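Local coordinates for protein carbon monoxide dehydrogenase (Thermococcus sp. AM4, PDB 6T7J) that probably catalyses the reversible oxidation of carbon monoxide to carbon dioxide, passing electrons through iron-sulfur clusters, and is captured here without nickel in its active-site cluster, at residues G187-C200 with L217-G230. Residues are numbered along the deposited sequence; the frame is centred on the assembly and turned at random.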
loop_
_atom_site.group_PDB
_atom_site.type_symbol
_atom_site.label_atom_id
_atom_site.label_comp_id
_atom_site.label_asym_id
_atom_site.label_seq_id
_atom_site.Cartn_x
_atom_site.Cartn_y
_atom_site.Cartn_z
ATOM N N GLY A 187 -0.158 0.330 -22.264
ATOM C CA GLY A 187 0.948 0.592 -21.363
ATOM C C GLY A 187 0.712 0.145 -19.939
ATOM O O GLY A 187 1.199 0.791 -19.006
ATOM N N VAL A 188 -0.020 -0.951 -19.744
ATOM C CA VAL A 188 -0.380 -1.430 -18.417
ATOM C C VAL A 188 0.248 -2.791 -18.118
ATOM O O VAL A 188 -0.186 -3.488 -17.204
ATOM C CB VAL A 188 -1.911 -1.478 -18.245
ATOM C CG1 VAL A 188 -2.518 -0.099 -18.462
ATOM C CG2 VAL A 188 -2.521 -2.493 -19.201
ATOM N N LEU A 189 1.262 -3.183 -18.881
ATOM C CA LEU A 189 1.923 -4.459 -18.649
ATOM C C LEU A 189 2.611 -4.442 -17.289
ATOM O O LEU A 189 3.459 -3.569 -17.043
ATOM C CB LEU A 189 2.937 -4.754 -19.752
ATOM C CG LEU A 189 2.367 -5.260 -21.080
ATOM C CD1 LEU A 189 3.447 -5.316 -22.146
ATOM C CD2 LEU A 189 1.714 -6.621 -20.904
ATOM N N PRO A 190 2.280 -5.358 -16.382
ATOM C CA PRO A 190 2.925 -5.361 -15.067
ATOM C C PRO A 190 4.346 -5.895 -15.138
ATOM O O PRO A 190 4.661 -6.792 -15.924
ATOM C CB PRO A 190 2.026 -6.281 -14.236
ATOM C CG PRO A 190 1.423 -7.208 -15.235
ATOM C CD PRO A 190 1.266 -6.420 -16.512
ATOM N N ARG A 191 5.208 -5.334 -14.292
ATOM C CA ARG A 191 6.634 -5.639 -14.295
ATOM C C ARG A 191 7.066 -6.489 -13.110
ATOM O O ARG A 191 7.706 -7.529 -13.294
ATOM C CB ARG A 191 7.436 -4.330 -14.329
ATOM C CG ARG A 191 7.032 -3.401 -15.466
ATOM C CD ARG A 191 7.262 -1.943 -15.110
ATOM N NE ARG A 191 6.380 -1.499 -14.036
ATOM C CZ ARG A 191 6.314 -0.249 -13.590
ATOM N NH1 ARG A 191 5.482 0.061 -12.605
ATOM N NH2 ARG A 191 7.081 0.691 -14.124
ATOM N N ALA A 192 6.743 -6.067 -11.890
ATOM C CA ALA A 192 6.992 -6.861 -10.693
ATOM C C ALA A 192 5.903 -6.531 -9.684
ATOM O O ALA A 192 5.588 -5.355 -9.477
ATOM C CB ALA A 192 8.381 -6.579 -10.110
ATOM N N ILE A 193 5.345 -7.565 -9.053
ATOM C CA ILE A 193 4.084 -7.416 -8.323
ATOM C C ILE A 193 4.234 -6.431 -7.169
ATOM O O ILE A 193 3.496 -5.436 -7.070
ATOM C CB ILE A 193 3.591 -8.784 -7.821
ATOM C CG1 ILE A 193 3.704 -9.843 -8.918
ATOM C CG2 ILE A 193 2.168 -8.665 -7.367
ATOM C CD1 ILE A 193 3.349 -11.247 -8.448
ATOM N N ASP A 194 5.174 -6.714 -6.261
ATOM C CA ASP A 194 5.395 -5.833 -5.119
ATOM C C ASP A 194 5.708 -4.413 -5.568
ATOM O O ASP A 194 5.297 -3.450 -4.910
ATOM C CB ASP A 194 6.523 -6.380 -4.243
ATOM C CG ASP A 194 6.176 -7.717 -3.609
ATOM O OD1 ASP A 194 5.008 -8.146 -3.719
ATOM O OD2 ASP A 194 7.073 -8.340 -3.000
ATOM N N ARG A 195 6.403 -4.263 -6.700
ATOM C CA ARG A 195 6.644 -2.929 -7.236
ATOM C C ARG A 195 5.341 -2.253 -7.644
ATOM O O ARG A 195 5.174 -1.049 -7.438
ATOM C CB ARG A 195 7.602 -2.985 -8.424
ATOM C CG ARG A 195 7.839 -1.614 -9.042
ATOM C CD ARG A 195 8.446 -1.689 -10.426
ATOM N NE ARG A 195 8.733 -0.354 -10.944
ATOM C CZ ARG A 195 9.507 -0.112 -11.996
ATOM N NH1 ARG A 195 9.713 1.136 -12.396
ATOM N NH2 ARG A 195 10.075 -1.118 -12.650
ATOM N N GLU A 196 4.405 -3.006 -8.227
ATOM C CA GLU A 196 3.128 -2.406 -8.609
ATOM C C GLU A 196 2.353 -1.936 -7.383
ATOM O O GLU A 196 1.805 -0.823 -7.369
ATOM C CB GLU A 196 2.295 -3.398 -9.426
ATOM C CG GLU A 196 3.009 -4.003 -10.632
ATOM C CD GLU A 196 3.537 -2.962 -11.604
ATOM O OE1 GLU A 196 2.971 -1.851 -11.664
ATOM O OE2 GLU A 196 4.520 -3.257 -12.316
ATOM N N VAL A 197 2.307 -2.769 -6.337
ATOM C CA VAL A 197 1.629 -2.370 -5.101
ATOM C C VAL A 197 2.273 -1.112 -4.522
ATOM O O VAL A 197 1.589 -0.139 -4.161
ATOM C CB VAL A 197 1.640 -3.527 -4.084
ATOM C CG1 VAL A 197 1.357 -3.008 -2.677
ATOM C CG2 VAL A 197 0.627 -4.593 -4.475
ATOM N N CYS A 198 3.606 -1.110 -4.438
ATOM C CA CYS A 198 4.308 0.023 -3.849
ATOM C C CYS A 198 4.132 1.283 -4.690
ATOM O O CYS A 198 4.028 2.390 -4.147
ATOM C CB CYS A 198 5.785 -0.329 -3.673
ATOM S SG CYS A 198 6.898 1.066 -3.481
ATOM N N GLU A 199 4.067 1.137 -6.018
ATOM C CA GLU A 199 3.848 2.299 -6.870
ATOM C C GLU A 199 2.442 2.851 -6.706
ATOM O O GLU A 199 2.246 4.065 -6.817
ATOM C CB GLU A 199 4.108 1.966 -8.341
ATOM C CG GLU A 199 3.753 3.119 -9.288
ATOM C CD GLU A 199 4.365 2.982 -10.668
ATOM O OE1 GLU A 199 3.942 3.728 -11.578
ATOM O OE2 GLU A 199 5.268 2.138 -10.843
ATOM N N CYS A 200 1.448 1.998 -6.455
ATOM C CA CYS A 200 0.134 2.547 -6.133
ATOM C C CYS A 200 0.197 3.333 -4.826
ATOM O O CYS A 200 -0.317 4.453 -4.737
ATOM C CB CYS A 200 -0.928 1.446 -6.046
ATOM S SG CYS A 200 -1.316 0.552 -7.564
ATOM N N LEU A 217 -5.205 3.627 -14.707
ATOM C CA LEU A 217 -4.418 2.777 -15.595
ATOM C C LEU A 217 -3.354 2.011 -14.819
ATOM O O LEU A 217 -3.106 0.826 -15.085
ATOM C CB LEU A 217 -3.779 3.617 -16.703
ATOM C CG LEU A 217 -4.700 4.065 -17.838
ATOM C CD1 LEU A 217 -3.976 5.016 -18.776
ATOM C CD2 LEU A 217 -5.247 2.867 -18.597
ATOM N N HIS A 218 -2.722 2.660 -13.838
ATOM C CA HIS A 218 -1.805 1.907 -12.991
ATOM C C HIS A 218 -2.551 0.911 -12.113
ATOM O O HIS A 218 -2.011 -0.152 -11.793
ATOM C CB HIS A 218 -0.962 2.833 -12.121
ATOM C CG HIS A 218 0.028 2.098 -11.274
ATOM N ND1 HIS A 218 -0.082 2.011 -9.904
ATOM C CD2 HIS A 218 1.127 1.381 -11.610
ATOM C CE1 HIS A 218 0.924 1.295 -9.432
ATOM N NE2 HIS A 218 1.664 0.892 -10.445
ATOM N N GLY A 219 -3.778 1.238 -11.705
ATOM C CA GLY A 219 -4.603 0.244 -11.039
ATOM C C GLY A 219 -4.848 -0.970 -11.911
ATOM O O GLY A 219 -4.833 -2.108 -11.432
ATOM N N ILE A 220 -5.074 -0.742 -13.204
ATOM C CA ILE A 220 -5.218 -1.844 -14.152
ATOM C C ILE A 220 -3.938 -2.673 -14.194
ATOM O O ILE A 220 -3.975 -3.910 -14.162
ATOM C CB ILE A 220 -5.592 -1.302 -15.545
ATOM C CG1 ILE A 220 -7.095 -1.014 -15.615
ATOM C CG2 ILE A 220 -5.176 -2.280 -16.636
ATOM C CD1 ILE A 220 -7.480 -0.027 -16.689
ATOM N N ARG A 221 -2.787 -1.997 -14.262
ATOM C CA ARG A 221 -1.505 -2.704 -14.283
ATOM C C ARG A 221 -1.311 -3.550 -13.025
ATOM O O ARG A 221 -0.853 -4.697 -13.099
ATOM C CB ARG A 221 -0.358 -1.703 -14.438
ATOM C CG ARG A 221 1.032 -2.314 -14.294
ATOM C CD ARG A 221 2.091 -1.487 -15.015
ATOM N NE ARG A 221 2.207 -0.135 -14.475
ATOM C CZ ARG A 221 2.980 0.815 -14.991
ATOM N NH1 ARG A 221 3.713 0.565 -16.070
ATOM N NH2 ARG A 221 3.022 2.018 -14.430
ATOM N N THR A 222 -1.667 -3.002 -11.862
ATOM C CA THR A 222 -1.506 -3.732 -10.607
ATOM C C THR A 222 -2.461 -4.920 -10.529
ATOM O O THR A 222 -2.078 -6.012 -10.083
ATOM C CB THR A 222 -1.727 -2.786 -9.426
ATOM O OG1 THR A 222 -0.831 -1.671 -9.530
ATOM C CG2 THR A 222 -1.485 -3.504 -8.107
ATOM N N SER A 223 -3.710 -4.726 -10.957
ATOM C CA SER A 223 -4.654 -5.835 -11.005
ATOM C C SER A 223 -4.154 -6.936 -11.930
ATOM O O SER A 223 -4.342 -8.125 -11.649
ATOM C CB SER A 223 -6.023 -5.336 -11.457
ATOM O OG SER A 223 -6.046 -5.149 -12.863
ATOM N N LEU A 224 -3.514 -6.561 -13.038
ATOM C CA LEU A 224 -2.955 -7.568 -13.935
ATOM C C LEU A 224 -1.795 -8.303 -13.277
ATOM O O LEU A 224 -1.650 -9.520 -13.443
ATOM C CB LEU A 224 -2.515 -6.921 -15.246
ATOM C CG LEU A 224 -3.653 -6.474 -16.164
ATOM C CD1 LEU A 224 -3.109 -5.849 -17.444
ATOM C CD2 LEU A 224 -4.578 -7.640 -16.475
ATOM N N ALA A 225 -0.955 -7.579 -12.528
ATOM C CA ALA A 225 0.079 -8.241 -11.736
ATOM C C ALA A 225 -0.525 -9.245 -10.761
ATOM O O ALA A 225 0.085 -10.281 -10.476
ATOM C CB ALA A 225 0.916 -7.209 -10.980
ATOM N N ASP A 226 -1.714 -8.952 -10.234
ATOM C CA ASP A 226 -2.392 -9.914 -9.367
ATOM C C ASP A 226 -2.879 -11.124 -10.160
ATOM O O ASP A 226 -2.446 -12.258 -9.922
ATOM C CB ASP A 226 -3.561 -9.240 -8.640
ATOM C CG ASP A 226 -4.322 -10.195 -7.717
ATOM O OD1 ASP A 226 -3.921 -11.372 -7.576
ATOM O OD2 ASP A 226 -5.331 -9.762 -7.119
ATOM N N GLY A 227 -3.787 -10.898 -11.112
ATOM C CA GLY A 227 -4.540 -12.003 -11.687
ATOM C C GLY A 227 -3.694 -12.929 -12.539
ATOM O O GLY A 227 -3.777 -14.153 -12.413
ATOM N N TRP A 228 -2.876 -12.361 -13.420
ATOM C CA TRP A 228 -2.105 -13.145 -14.374
ATOM C C TRP A 228 -0.729 -13.546 -13.849
ATOM O O TRP A 228 0.087 -14.062 -14.620
ATOM C CB TRP A 228 -1.961 -12.371 -15.686
ATOM C CG TRP A 228 -3.194 -12.425 -16.533
ATOM C CD1 TRP A 228 -4.146 -11.456 -16.657
ATOM C CD2 TRP A 228 -3.616 -13.512 -17.364
ATOM N NE1 TRP A 228 -5.133 -11.870 -17.519
ATOM C CE2 TRP A 228 -4.830 -13.130 -17.967
ATOM C CE3 TRP A 228 -3.081 -14.769 -17.663
ATOM C CZ2 TRP A 228 -5.521 -13.960 -18.848
ATOM C CZ3 TRP A 228 -3.769 -15.594 -18.535
ATOM C CH2 TRP A 228 -4.975 -15.186 -19.119
ATOM N N SER A 229 -0.455 -13.332 -12.564
ATOM C CA SER A 229 0.842 -13.700 -12.011
ATOM C C SER A 229 0.712 -14.202 -10.579
ATOM O O SER A 229 0.856 -15.402 -10.326
ATOM C CB SER A 229 1.805 -12.514 -12.073
ATOM O OG SER A 229 3.067 -12.856 -11.528
ATOM N N GLY A 230 0.439 -13.297 -9.640
ATOM C CA GLY A 230 0.350 -13.645 -8.233
ATOM C C GLY A 230 -0.699 -14.693 -7.919
ATOM O O GLY A 230 -0.378 -15.771 -7.413
#
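The guanidinium groups of Arg-191 and Arg-221 lie flat on one another, their centres 3.8 Å apart and their planes only 8° out of parallel. Two carboxylates probably offset the paired positive charge. Glu-196 is gripped side-on by Arg-191, whose NE, in the guanidinium plane, meets the syn lone pair of OE2 at 3.1 Å while NH1 bonds to OE1. The backbone N of Arg-191 is a further donor to OE2, from above the carboxylate plane. Glu-196 OE1 also forms a salt bridge with Arg-221, but from well outside the guanidinium plane, so charge alone acts there. Glu-199 bridges the stack: OE2 takes a 2.7 Å bond from NH1 of Arg-191, and OE1 is 3.5 Å from NH2 of Arg-221. A bend at chi3 (62°) turns the Arg-221 guanidinium over that of Arg-191.

Glu-199 also lays its carboxylate nearly parallel to the His-218 ring, with CG over one face, 3.3 Å from NE2; the same NE2 gives a weak bond to Glu-196 OE1. Cys-200 SG lies obliquely to the ring, 3.7 Å from its centroid.

Glu-196, Glu-199 and Cys-200 come from helix 193-200 and Arg-191 from the loop leading into it. This helix and 217-230 run antiparallel at 151°, their axes approaching to 9.0 Å; Glu-196 is the knob in a hole made by His-218, Arg-221, Thr-222 and Ala-225. The helical pair belongs to the Prismane/CO dehydrogenase family region, and helix 81-115 packs against both partners.

Beyond the charged cluster the contact becomes apolar. Pro-190 sets CB 3.6 Å from Ala-225 CB, and Val-188 wedges its methyls among Leu-217, Ile-220 and Leu-224. Behind Val-188, Gly-187 ends helix 177-186 in a Schellman motif. In the second shell, Arg-203 forms another salt bridge with Glu-199 OE1.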